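Local coordinates for NIF3-related protein (Bacillus cereus, PDB 2GX8) that is of unknown function but binds paired zinc ions at the conserved dimetal site of the NIF3 family and also carries a probable regulatory domain, at residues 36-41 and 128-133; 43-48 and 157-162; 49-54 and 95-100; 373-378 and 382-387. All blocks are in the same frame, centred on the assembly; numbering follows the deposited sequence.

How the contacts relate
From the N terminus, helix 31-38 and the loop behind it supply the first segments of contacts 1, 2 and 3. Contact 3 closes first, when the chain returns at 95-100 just beyond two zinc-binding histidines. Contact 1 then closes at helix 128-132, which brings in another zinc ligand, and contact 2 closes last on strand 150-168. Contact 3 lies within the loops of both others, whereas contacts 1 and 2 cross because their segments alternate. Contact 4 follows in series as a short return from helix 362-377 to strand 383-386. Contact 1 touches all three others: Thr128 is hydrogen-bonded to both Met48 and Asp51, and Lys374 packs on Ser40 and Met41. Ile53 packs on Lys44 and Ala47.

Contact 1. Residues 36-41 and 128-133; sequences SLFESM and TNVDVA. With ZN (zinc ion), chain M.
Phe38 and Val130 make the apolar heart of this contact: CZ of the Phe38 ring meets CG2 of Val130 at 3.9 Å, the methyl arriving at the ring edge near its plane while the two side chains cross at about a right angle. Phe38 extends this far because CG is anti to the backbone N (chi1 171°), which carries the ring out from the helix toward its partner. A flat, long side chain suits the place, since it bridges two helices whose backbones stay well apart; branched Val130 offers a compact methyl in return. Nearby, the small CB of Ala133, the first residue to leave the helical conformation after helix 128-132, lies 3.8 Å from the backbone O of Met41. Ser40 OG bonds to Leu37 O at 2.7 Å, coming from above the carbonyl plane, and so links Ser40 back to the carbonyl three residues earlier. Next to Val130 in helix 128-132, Asp131 OD1 binds a zinc ion at 2.3 Å, and His92 and Glu360 complete the protein ligands of that metal. Helix 362-377 covers another side, with Val367 against Phe38 and Gln370 and Lys374 against Met41, so helices 31-38, 128-132 and 362-377 meet here.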
loop_
_atom_site.group_PDB
_atom_site.type_symbol
_atom_site.label_atom_id
_atom_site.label_comp_id
_atom_site.label_asym_id
_atom_site.label_seq_id
_atom_site.Cartn_x
_atom_site.Cartn_y
_atom_site.Cartn_z
ATOM N N SER C 36 19.992 -31.987 -4.789
ATOM C CA SER C 36 19.755 -32.349 -3.401
ATOM C C SER C 36 21.064 -32.367 -2.601
ATOM O O SER C 36 21.062 -32.081 -1.412
ATOM C CB SER C 36 19.045 -33.692 -3.305
ATOM O OG SER C 36 18.504 -33.853 -2.021
ATOM N N LEU C 37 22.173 -32.688 -3.263
ATOM C CA LEU C 37 23.491 -32.678 -2.621
ATOM C C LEU C 37 24.091 -31.281 -2.556
ATOM O O LEU C 37 24.964 -31.020 -1.728
ATOM C CB LEU C 37 24.470 -33.612 -3.333
ATOM C CG LEU C 37 24.268 -35.119 -3.122
ATOM C CD1 LEU C 37 25.271 -35.916 -3.940
ATOM C CD2 LEU C 37 24.401 -35.482 -1.641
ATOM N N PHE C 38 23.650 -30.391 -3.444
ATOM C CA PHE C 38 24.121 -29.010 -3.450
ATOM C C PHE C 38 23.462 -28.274 -2.307
ATOM O O PHE C 38 24.099 -27.473 -1.613
ATOM C CB PHE C 38 23.767 -28.296 -4.771
ATOM C CG PHE C 38 24.036 -26.808 -4.748
ATOM C CD1 PHE C 38 22.993 -25.893 -4.581
ATOM C CD2 PHE C 38 25.335 -26.318 -4.851
ATOM C CE1 PHE C 38 23.237 -24.510 -4.532
ATOM C CE2 PHE C 38 25.592 -24.947 -4.811
ATOM C CZ PHE C 38 24.544 -24.038 -4.645
ATOM N N GLU C 39 22.176 -28.546 -2.130
ATOM C CA GLU C 39 21.381 -27.898 -1.100
ATOM C C GLU C 39 21.745 -28.335 0.315
ATOM O O GLU C 39 21.348 -27.684 1.275
ATOM C CB GLU C 39 19.886 -28.061 -1.388
ATOM C CG GLU C 39 19.455 -27.242 -2.598
ATOM C CD GLU C 39 18.030 -27.476 -3.061
ATOM O OE1 GLU C 39 17.690 -26.948 -4.146
ATOM O OE2 GLU C 39 17.251 -28.197 -2.384
ATOM N N SER C 40 22.510 -29.416 0.442
ATOM C CA SER C 40 22.973 -29.844 1.754
ATOM C C SER C 40 23.998 -28.815 2.254
ATOM O O SER C 40 24.117 -28.559 3.459
ATOM C CB SER C 40 23.602 -31.239 1.685
ATOM O OG SER C 40 24.802 -31.241 0.921
ATOM N N MET C 41 24.723 -28.216 1.313
ATOM C CA MET C 41 25.731 -27.218 1.629
ATOM C C MET C 41 25.140 -25.804 1.586
ATOM O O MET C 41 25.582 -24.912 2.301
ATOM C CB MET C 41 26.884 -27.308 0.626
ATOM C CG MET C 41 27.490 -28.697 0.455
ATOM S SD MET C 41 28.898 -28.719 -0.688
ATOM C CE MET C 41 28.160 -28.288 -2.261
ATOM N N THR C 128 21.327 -15.663 -2.759
ATOM C CA THR C 128 21.750 -15.274 -1.409
ATOM C C THR C 128 22.107 -16.427 -0.492
ATOM O O THR C 128 22.853 -16.239 0.465
ATOM C CB THR C 128 20.787 -14.317 -0.701
ATOM O OG1 THR C 128 19.461 -14.836 -0.814
ATOM C CG2 THR C 128 20.872 -12.905 -1.316
ATOM N N ASN C 129 21.582 -17.608 -0.761
ATOM C CA ASN C 129 21.979 -18.761 0.053
ATOM C C ASN C 129 23.502 -19.091 -0.042
ATOM O O ASN C 129 24.065 -19.659 0.881
ATOM C CB ASN C 129 21.076 -19.995 -0.202
ATOM C CG ASN C 129 21.011 -20.417 -1.689
ATOM O OD1 ASN C 129 21.095 -21.603 -2.003
ATOM N ND2 ASN C 129 20.857 -19.451 -2.594
ATOM N N VAL C 130 24.151 -18.716 -1.147
ATOM C CA VAL C 130 25.595 -18.937 -1.348
ATOM C C VAL C 130 26.407 -17.755 -0.737
ATOM O O VAL C 130 27.590 -17.881 -0.423
ATOM C CB VAL C 130 25.925 -19.218 -2.855
ATOM C CG1 VAL C 130 27.421 -19.341 -3.114
ATOM C CG2 VAL C 130 25.229 -20.490 -3.311
ATOM N N ASP C 131 25.736 -16.621 -0.540
ATOM C CA ASP C 131 26.326 -15.440 0.075
ATOM C C ASP C 131 26.406 -15.616 1.587
ATOM O O ASP C 131 27.394 -15.242 2.224
ATOM C CB ASP C 131 25.437 -14.228 -0.209
ATOM C CG ASP C 131 25.515 -13.767 -1.641
ATOM O OD1 ASP C 131 26.565 -13.194 -1.999
ATOM O OD2 ASP C 131 24.521 -13.911 -2.395
ATOM N N VAL C 132 25.332 -16.197 2.127
ATOM C CA VAL C 132 25.116 -16.424 3.563
ATOM C C VAL C 132 25.828 -17.651 4.136
ATOM O O VAL C 132 26.365 -17.602 5.233
ATOM C CB VAL C 132 23.583 -16.588 3.838
ATOM C CG1 VAL C 132 23.305 -16.847 5.315
ATOM C CG2 VAL C 132 22.797 -15.373 3.354
ATOM N N ALA C 133 25.832 -18.750 3.390
ATOM C CA ALA C 133 26.386 -20.016 3.886
ATOM C C ALA C 133 27.892 -20.064 4.129
ATOM O O ALA C 133 28.656 -19.436 3.393
ATOM C CB ALA C 133 25.984 -21.163 2.967
HETATM ZN ZN ZN M . 26.307 -12.783 -4.225
#

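Contact 2. Residues 43-48 and 157-162; sequences PKHLAM and YAEEMK
His45 and Tyr157 are brought together by contrasting torsions: CG of His45 sits between its backbone N and carbonyl carbon (chi1 55°), while CG of Tyr157 is extended away from its own N (chi1 -178°). They join the loop after helix 31-38 to the long strand 150-168 of a mixed sheet, whose antiparallel partners here include 262-268. The rings meet obliquely, their centroids 5.2 Å apart and their planes inclined at 37°. His45 ND1 is 3.1 Å from Tyr157 OH, a polar approach that suits this exposed end of the contact. The inner end is apolar. Leu46 crosses the tyrosine at about a right angle and brings its CD2 methyl to 3.6 Å from Tyr157 CD2, and Leu267 of strand 262-268 packs on both residues. A leucine fits this buried position, and a tyrosine serves both ends by combining a hydrophobic ring with a hydroxyl that reaches the polar, solvent-facing end. Glu159, two residues along the strand, turns its carboxylate back toward the histidine; its OE2 accepts a bond from Ser235 N, which is consistent with its place beside the tyrosine hydroxyl. The other carboxylate oxygen, Glu159 OE1, stands 4.2 Å from CE1 of His45.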
loop_
_atom_site.group_PDB
_atom_site.type_symbol
_atom_site.label_atom_id
_atom_site.label_comp_id
_atom_site.label_asym_id
_atom_site.label_seq_id
_atom_site.Cartn_x
_atom_site.Cartn_y
_atom_site.Cartn_z
ATOM N N PRO C 43 21.471 -24.589 1.885
ATOM C CA PRO C 43 20.014 -24.704 2.030
ATOM C C PRO C 43 19.211 -23.453 1.652
ATOM O O PRO C 43 19.686 -22.334 1.845
ATOM C CB PRO C 43 19.825 -25.052 3.512
ATOM C CG PRO C 43 21.085 -24.687 4.166
ATOM C CD PRO C 43 22.169 -24.798 3.167
ATOM N N LYS C 44 17.999 -23.667 1.127
ATOM C CA LYS C 44 17.101 -22.589 0.666
ATOM C C LYS C 44 16.541 -21.665 1.759
ATOM O O LYS C 44 16.099 -20.562 1.457
ATOM C CB LYS C 44 15.952 -23.169 -0.176
ATOM C CG LYS C 44 16.348 -23.661 -1.568
ATOM C CD LYS C 44 15.184 -24.415 -2.215
ATOM C CE LYS C 44 15.479 -24.747 -3.667
ATOM N NZ LYS C 44 14.541 -25.778 -4.256
ATOM N N HIS C 45 16.550 -22.104 3.016
ATOM C CA HIS C 45 16.098 -21.253 4.121
ATOM C C HIS C 45 17.113 -20.141 4.451
ATOM O O HIS C 45 16.786 -19.171 5.137
ATOM C CB HIS C 45 15.746 -22.078 5.362
ATOM C CG HIS C 45 16.850 -22.971 5.845
ATOM N ND1 HIS C 45 17.880 -22.522 6.646
ATOM C CD2 HIS C 45 17.057 -24.299 5.682
ATOM C CE1 HIS C 45 18.685 -23.529 6.937
ATOM N NE2 HIS C 45 18.205 -24.621 6.367
ATOM N N LEU C 46 18.338 -20.291 3.947
ATOM C CA LEU C 46 19.397 -19.295 4.124
ATOM C C LEU C 46 19.193 -18.072 3.221
ATOM O O LEU C 46 19.653 -16.960 3.549
ATOM C CB LEU C 46 20.780 -19.903 3.860
ATOM C CG LEU C 46 21.230 -21.009 4.804
ATOM C CD1 LEU C 46 22.655 -21.366 4.525
ATOM C CD2 LEU C 46 21.088 -20.541 6.214
ATOM N N ALA C 47 18.525 -18.295 2.083
ATOM C CA ALA C 47 18.179 -17.242 1.120
ATOM C C ALA C 47 17.370 -16.118 1.785
ATOM O O ALA C 47 16.576 -16.355 2.699
ATOM C CB ALA C 47 17.408 -17.829 -0.071
ATOM N N MET C 48 17.575 -14.892 1.323
ATOM C CA MET C 48 16.912 -13.746 1.927
ATOM C C MET C 48 15.533 -13.449 1.364
ATOM O O MET C 48 15.180 -13.890 0.264
ATOM C CB MET C 48 17.789 -12.512 1.799
ATOM C CG MET C 48 19.145 -12.670 2.430
ATOM S SD MET C 48 19.980 -11.104 2.330
ATOM C CE MET C 48 18.942 -10.092 3.412
ATOM N N TYR C 157 20.517 -14.569 9.457
ATOM C CA TYR C 157 19.885 -15.813 9.839
ATOM C C TYR C 157 20.522 -16.460 11.076
ATOM O O TYR C 157 21.741 -16.514 11.200
ATOM C CB TYR C 157 19.906 -16.777 8.637
ATOM C CG TYR C 157 19.222 -18.097 8.893
ATOM C CD1 TYR C 157 17.840 -18.229 8.736
ATOM C CD2 TYR C 157 19.954 -19.214 9.306
ATOM C CE1 TYR C 157 17.211 -19.443 8.988
ATOM C CE2 TYR C 157 19.331 -20.432 9.560
ATOM C CZ TYR C 157 17.967 -20.538 9.393
ATOM O OH TYR C 157 17.354 -21.743 9.652
ATOM N N ALA C 158 19.670 -16.929 11.984
ATOM C CA ALA C 158 20.067 -17.687 13.183
ATOM C C ALA C 158 18.989 -18.743 13.361
ATOM O O ALA C 158 17.822 -18.422 13.610
ATOM C CB ALA C 158 20.147 -16.807 14.402
ATOM N N GLU C 159 19.382 -20.002 13.209
ATOM C CA GLU C 159 18.462 -21.123 13.285
ATOM C C GLU C 159 17.761 -21.153 14.649
ATOM O O GLU C 159 18.400 -20.891 15.671
ATOM C CB GLU C 159 19.276 -22.411 13.112
ATOM C CG GLU C 159 18.472 -23.688 12.959
ATOM C CD GLU C 159 18.372 -24.176 11.541
ATOM O OE1 GLU C 159 19.422 -24.530 10.956
ATOM O OE2 GLU C 159 17.242 -24.255 11.028
ATOM N N GLU C 160 16.450 -21.409 14.669
ATOM C CA GLU C 160 15.723 -21.580 15.941
ATOM C C GLU C 160 16.159 -22.932 16.521
ATOM O O GLU C 160 16.303 -23.915 15.778
ATOM C CB GLU C 160 14.200 -21.589 15.739
ATOM C CG GLU C 160 13.590 -20.276 15.256
ATOM C CD GLU C 160 12.087 -20.392 14.943
ATOM O OE1 GLU C 160 11.427 -21.326 15.448
ATOM O OE2 GLU C 160 11.562 -19.545 14.181
ATOM N N MET C 161 16.398 -22.972 17.829
ATOM C CA MET C 161 16.829 -24.213 18.490
ATOM C C MET C 161 15.686 -24.856 19.255
ATOM O O MET C 161 14.788 -24.171 19.762
ATOM C CB MET C 161 18.007 -23.977 19.451
ATOM C CG MET C 161 19.320 -23.423 18.845
ATOM S SD MET C 161 20.307 -24.511 17.796
ATOM C CE MET C 161 19.619 -24.087 16.242
ATOM N N LYS C 162 15.735 -26.178 19.324
ATOM C CA LYS C 162 14.715 -26.972 19.987
ATOM C C LYS C 162 15.347 -27.956 20.926
ATOM O O LYS C 162 16.430 -28.456 20.654
ATOM C CB LYS C 162 13.929 -27.789 18.964
ATOM C CG LYS C 162 13.327 -26.975 17.833
ATOM C CD LYS C 162 12.533 -25.844 18.440
ATOM C CE LYS C 162 12.153 -24.828 17.433
ATOM N NZ LYS C 162 11.044 -25.359 16.653
#

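Contact 3. Residues 49-54 and 95-100; sequences EGDKIG and LIFNPL
Two loops beside the dimetal site meet here, one following the zinc ligands His92 and His93 and the other leading into strand 54-56, and their main touch is a CH-pi contact between Lys52 and Phe97. Lys52 CG lies over one face of the Phe97 ring, 4.2 Å from its centroid and 25° off the ring normal, displaced toward the CD1-CE1 side of the rim. The flat phenylalanine ring, its CG anti to the backbone N (chi1 -166°), gives the lysine methylenes a broad apolar face. A bend at chi2 (-84°) lays the lysine chain along the other loop and brings CD within 3.7 Å of the Phe97 backbone O. Lysine suits such a half-covered place, as its aliphatic stem can pack while the bend at chi3 turns its amino end away. Asp51 approaches the same ring differently: OD2 is 4.2 Å from Phe97 CE1, at the edge and near the ring plane. Its carboxylate is held by bonds from OD1 to Thr128 OG1 and from OD2 to His127 ND1, and the Asp51 side chain lies about 8 Å from a zinc ion. Leu100 packs on Leu100 of a neighbouring subunit as well as on helix 108-118. Gly54 begins edge strand 54-56, with backbone bonding to Ala125 of the neighbouring antiparallel strand 122-125; Gln56 donates to Ile96 O, so the contact sits between the sheet edge and the helix.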
loop_
_atom_site.group_PDB
_atom_site.type_symbol
_atom_site.label_atom_id
_atom_site.label_comp_id
_atom_site.label_asym_id
_atom_site.label_seq_id
_atom_site.Cartn_x
_atom_site.Cartn_y
_atom_site.Cartn_z
ATOM N N GLU C 49 14.766 -12.699 2.157
ATOM C CA GLU C 49 13.413 -12.242 1.825
ATOM C C GLU C 49 13.320 -11.733 0.372
ATOM O O GLU C 49 14.084 -10.851 -0.045
ATOM C CB GLU C 49 12.977 -11.162 2.849
ATOM C CG GLU C 49 11.711 -10.361 2.500
ATOM C CD GLU C 49 10.451 -11.208 2.437
ATOM O OE1 GLU C 49 10.293 -12.116 3.286
ATOM O OE2 GLU C 49 9.612 -10.943 1.547
ATOM N N GLY C 50 12.426 -12.336 -0.408
ATOM C CA GLY C 50 12.236 -11.921 -1.797
ATOM C C GLY C 50 13.284 -12.344 -2.825
ATOM O O GLY C 50 13.223 -11.899 -3.986
ATOM N N ASP C 51 14.236 -13.194 -2.415
ATOM C CA ASP C 51 15.272 -13.706 -3.331
ATOM C C ASP C 51 14.606 -14.731 -4.263
ATOM O O ASP C 51 13.570 -15.335 -3.914
ATOM C CB ASP C 51 16.486 -14.305 -2.567
ATOM C CG ASP C 51 17.766 -14.456 -3.443
ATOM O OD1 ASP C 51 18.616 -15.309 -3.108
ATOM O OD2 ASP C 51 17.930 -13.740 -4.456
ATOM N N LYS C 52 15.201 -14.903 -5.445
ATOM C CA LYS C 52 14.698 -15.783 -6.487
ATOM C C LYS C 52 15.690 -16.929 -6.732
ATOM O O LYS C 52 16.651 -16.768 -7.476
ATOM C CB LYS C 52 14.522 -14.959 -7.777
ATOM C CG LYS C 52 13.773 -13.613 -7.631
ATOM C CD LYS C 52 12.239 -13.711 -7.669
ATOM C CE LYS C 52 11.568 -14.367 -6.436
ATOM N NZ LYS C 52 10.088 -14.614 -6.627
ATOM N N ILE C 53 15.468 -18.085 -6.110
ATOM C CA ILE C 53 16.382 -19.229 -6.275
ATOM C C ILE C 53 15.689 -20.570 -6.621
ATOM O O ILE C 53 14.465 -20.657 -6.631
ATOM C CB ILE C 53 17.292 -19.396 -5.042
ATOM C CG1 ILE C 53 16.515 -19.958 -3.850
ATOM C CG2 ILE C 53 17.994 -18.062 -4.688
ATOM C CD1 ILE C 53 17.406 -20.287 -2.716
ATOM N N GLY C 54 16.486 -21.599 -6.914
ATOM C CA GLY C 54 15.959 -22.909 -7.303
ATOM C C GLY C 54 15.955 -23.171 -8.817
ATOM O O GLY C 54 16.633 -22.498 -9.572
ATOM N N LEU C 95 19.069 -16.213 -13.514
ATOM C CA LEU C 95 18.837 -15.795 -14.909
ATOM C C LEU C 95 17.476 -15.075 -15.012
ATOM O O LEU C 95 17.348 -14.076 -15.700
ATOM C CB LEU C 95 18.909 -16.983 -15.862
ATOM C CG LEU C 95 18.482 -16.825 -17.335
ATOM C CD1 LEU C 95 19.374 -15.888 -18.141
ATOM C CD2 LEU C 95 18.482 -18.221 -17.959
ATOM N N ILE C 96 16.462 -15.583 -14.328
ATOM C CA ILE C 96 15.211 -14.855 -14.282
ATOM C C ILE C 96 15.206 -14.177 -12.931
ATOM O O ILE C 96 15.220 -14.864 -11.923
ATOM C CB ILE C 96 13.986 -15.775 -14.316
ATOM C CG1 ILE C 96 13.942 -16.560 -15.622
ATOM C CG2 ILE C 96 12.699 -14.960 -14.148
ATOM C CD1 ILE C 96 12.786 -17.524 -15.695
ATOM N N PHE C 97 15.230 -12.849 -12.888
ATOM C CA PHE C 97 15.131 -12.163 -11.607
ATOM C C PHE C 97 13.758 -11.489 -11.580
ATOM O O PHE C 97 12.927 -11.807 -10.746
ATOM C CB PHE C 97 16.270 -11.170 -11.336
ATOM C CG PHE C 97 16.320 -10.727 -9.890
ATOM C CD1 PHE C 97 16.876 -11.565 -8.919
ATOM C CD2 PHE C 97 15.744 -9.518 -9.489
ATOM C CE1 PHE C 97 16.889 -11.200 -7.585
ATOM C CE2 PHE C 97 15.748 -9.125 -8.140
ATOM C CZ PHE C 97 16.318 -9.968 -7.188
ATOM N N ASN C 98 13.524 -10.562 -12.497
ATOM C CA ASN C 98 12.193 -10.000 -12.676
ATOM C C ASN C 98 11.392 -11.116 -13.379
ATOM O O ASN C 98 11.937 -11.790 -14.266
ATOM C CB ASN C 98 12.255 -8.749 -13.551
ATOM C CG ASN C 98 13.067 -7.633 -12.912
ATOM O OD1 ASN C 98 12.871 -7.299 -11.732
ATOM N ND2 ASN C 98 13.985 -7.046 -13.685
ATOM N N PRO C 99 10.136 -11.367 -12.951
ATOM C CA PRO C 99 9.358 -12.411 -13.600
ATOM C C PRO C 99 9.102 -12.087 -15.100
ATOM O O PRO C 99 8.834 -10.930 -15.451
ATOM C CB PRO C 99 8.045 -12.408 -12.802
ATOM C CG PRO C 99 8.320 -11.733 -11.593
ATOM C CD PRO C 99 9.380 -10.737 -11.863
ATOM N N LEU C 100 9.170 -13.089 -15.970
ATOM C CA LEU C 100 8.990 -12.849 -17.403
ATOM C C LEU C 100 7.586 -12.593 -17.856
ATOM O O LEU C 100 6.708 -13.436 -17.723
ATOM C CB LEU C 100 9.549 -13.992 -18.206
ATOM C CG LEU C 100 10.980 -14.323 -17.801
ATOM C CD1 LEU C 100 11.486 -15.386 -18.655
ATOM C CD2 LEU C 100 11.887 -13.112 -17.900
#

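Contact 4. Residues 373-378 and 382-387; sequences EKVDAK and VHIHAS
Val375 points its side chain from the helix toward the strand, and one methyl does the touching. CG2 lies 3.9 Å from the backbone O of Val382, 4.4 Å from CB of the same residue and 4.4 Å from CG1 of Ile384. The shortest of these approaches ends on a carbonyl oxygen, so the methyl rests against the backbone of the second segment as well as against its side chains. The valine torsion explains the choice of branch: with chi1 at -48°, CG1 is anti to the carbonyl carbon, and CG2 falls between N and that carbon, directed at the strand. Ile384 meets it with its own side chain directed toward the helix, whereas Val382 offers its flank and its carbonyl. Branched aliphatic residues suit all three buried positions, since their short, stiff side chains fill the space between helix and sheet. This is a helix-to-strand unit in which helix 362-377 ends, a five-residue connection, 378-382, turns the chain, and strand 383-386 runs back along an edge of the five-stranded mixed sheet, parallel to strand 66-70. Val67 packs on both Val382 and Ile384, Ile69 also meets Ile384, and Ile34 of helix 31-38 covers Val382; farther up the helix, Leu371 lies on Ile384. Between Val382 and Ile384, His383 has its CB directed away from the helix, and its ND1 makes a bent hydrogen bond to Ile384 O, 3.2 Å long with an N-H...O angle of 141°.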
loop_
_atom_site.group_PDB
_atom_site.type_symbol
_atom_site.label_atom_id
_atom_site.label_comp_id
_atom_site.label_asym_id
_atom_site.label_seq_id
_atom_site.Cartn_x
_atom_site.Cartn_y
_atom_site.Cartn_z
ATOM N N GLU C 373 33.472 -32.889 -4.546
ATOM C CA GLU C 373 33.785 -33.629 -3.327
ATOM C C GLU C 373 32.575 -34.456 -2.841
ATOM O O GLU C 373 32.730 -35.624 -2.466
ATOM C CB GLU C 373 34.238 -32.601 -2.283
ATOM C CG GLU C 373 35.016 -33.075 -1.083
ATOM C CD GLU C 373 35.658 -31.910 -0.308
ATOM O OE1 GLU C 373 35.834 -30.797 -0.868
ATOM O OE2 GLU C 373 36.007 -32.122 0.870
ATOM N N LYS C 374 31.379 -33.863 -2.872
ATOM C CA LYS C 374 30.141 -34.542 -2.446
ATOM C C LYS C 374 29.705 -35.646 -3.406
ATOM O O LYS C 374 29.232 -36.696 -2.978
ATOM C CB LYS C 374 28.981 -33.547 -2.308
ATOM C CG LYS C 374 29.192 -32.396 -1.311
ATOM C CD LYS C 374 29.053 -32.795 0.164
ATOM C CE LYS C 374 27.612 -33.137 0.498
ATOM N NZ LYS C 374 27.410 -33.297 1.956
ATOM N N VAL C 375 29.844 -35.397 -4.704
ATOM C CA VAL C 375 29.429 -36.378 -5.701
ATOM C C VAL C 375 30.431 -37.518 -5.773
ATOM O O VAL C 375 30.094 -38.611 -6.239
ATOM C CB VAL C 375 29.125 -35.753 -7.126
ATOM C CG1 VAL C 375 28.226 -34.544 -6.989
ATOM C CG2 VAL C 375 30.387 -35.368 -7.897
ATOM N N ASP C 376 31.657 -37.271 -5.308
ATOM C CA ASP C 376 32.681 -38.322 -5.286
ATOM C C ASP C 376 32.496 -39.194 -4.052
ATOM O O ASP C 376 32.709 -40.411 -4.105
ATOM C CB ASP C 376 34.100 -37.749 -5.373
ATOM C CG ASP C 376 34.357 -37.035 -6.694
ATOM O OD1 ASP C 376 33.474 -37.088 -7.581
ATOM O OD2 ASP C 376 35.424 -36.395 -6.845
ATOM N N ALA C 377 32.070 -38.563 -2.957
ATOM C CA ALA C 377 31.790 -39.271 -1.710
ATOM C C ALA C 377 30.600 -40.230 -1.887
ATOM O O ALA C 377 30.475 -41.225 -1.166
ATOM C CB ALA C 377 31.526 -38.274 -0.567
ATOM N N LYS C 378 29.743 -39.941 -2.866
ATOM C CA LYS C 378 28.568 -40.777 -3.117
ATOM C C LYS C 378 28.596 -41.585 -4.416
ATOM O O LYS C 378 27.549 -41.901 -4.974
ATOM C CB LYS C 378 27.273 -39.978 -2.927
ATOM C CG LYS C 378 27.048 -39.668 -1.462
ATOM C CD LYS C 378 25.759 -38.950 -1.157
ATOM C CE LYS C 378 25.645 -38.804 0.357
ATOM N NZ LYS C 378 24.419 -38.096 0.785
ATOM N N VAL C 382 29.610 -37.988 -12.164
ATOM C CA VAL C 382 29.392 -36.624 -12.655
ATOM C C VAL C 382 30.686 -35.831 -12.578
ATOM O O VAL C 382 31.405 -35.894 -11.584
ATOM C CB VAL C 382 28.378 -35.788 -11.812
ATOM C CG1 VAL C 382 27.848 -34.644 -12.657
ATOM C CG2 VAL C 382 27.212 -36.591 -11.349
ATOM N N HIS C 383 30.951 -35.060 -13.623
ATOM C CA HIS C 383 32.104 -34.188 -13.686
ATOM C C HIS C 383 31.556 -32.760 -13.482
ATOM O O HIS C 383 30.688 -32.321 -14.223
ATOM C CB HIS C 383 32.752 -34.328 -15.066
ATOM C CG HIS C 383 34.131 -33.742 -15.172
ATOM N ND1 HIS C 383 34.449 -32.473 -14.723
ATOM C CD2 HIS C 383 35.260 -34.227 -15.748
ATOM C CE1 HIS C 383 35.721 -32.218 -14.981
ATOM N NE2 HIS C 383 36.233 -33.262 -15.612
ATOM N N ILE C 384 32.031 -32.037 -12.474
ATOM C CA ILE C 384 31.566 -30.661 -12.256
ATOM C C ILE C 384 32.586 -29.710 -12.889
ATOM O O ILE C 384 33.791 -29.968 -12.828
ATOM C CB ILE C 384 31.396 -30.334 -10.732
ATOM C CG1 ILE C 384 30.668 -31.465 -9.977
ATOM C CG2 ILE C 384 30.769 -28.969 -10.504
ATOM C CD1 ILE C 384 29.287 -31.806 -10.460
ATOM N N HIS C 385 32.125 -28.621 -13.505
ATOM C CA HIS C 385 33.050 -27.685 -14.131
ATOM C C HIS C 385 32.855 -26.272 -13.614
ATOM O O HIS C 385 31.750 -25.889 -13.242
ATOM C CB HIS C 385 32.878 -27.667 -15.642
ATOM C CG HIS C 385 32.868 -29.018 -16.282
ATOM N ND1 HIS C 385 33.999 -29.604 -16.816
ATOM C CD2 HIS C 385 31.853 -29.889 -16.504
ATOM C CE1 HIS C 385 33.681 -30.777 -17.333
ATOM N NE2 HIS C 385 32.387 -30.978 -17.150
ATOM N N ALA C 386 33.941 -25.507 -13.591
ATOM C CA ALA C 386 33.903 -24.104 -13.210
ATOM C C ALA C 386 34.089 -23.288 -14.478
ATOM O O ALA C 386 35.166 -23.295 -15.061
ATOM C CB ALA C 386 34.997 -23.796 -12.248
ATOM N N SER C 387 33.031 -22.604 -14.907
ATOM C CA SER C 387 33.055 -21.757 -16.098
ATOM C C SER C 387 34.289 -20.880 -16.168
ATOM O O SER C 387 34.646 -20.214 -15.193
ATOM C CB SER C 387 31.838 -20.868 -16.107
ATOM O OG SER C 387 31.802 -20.100 -17.291
#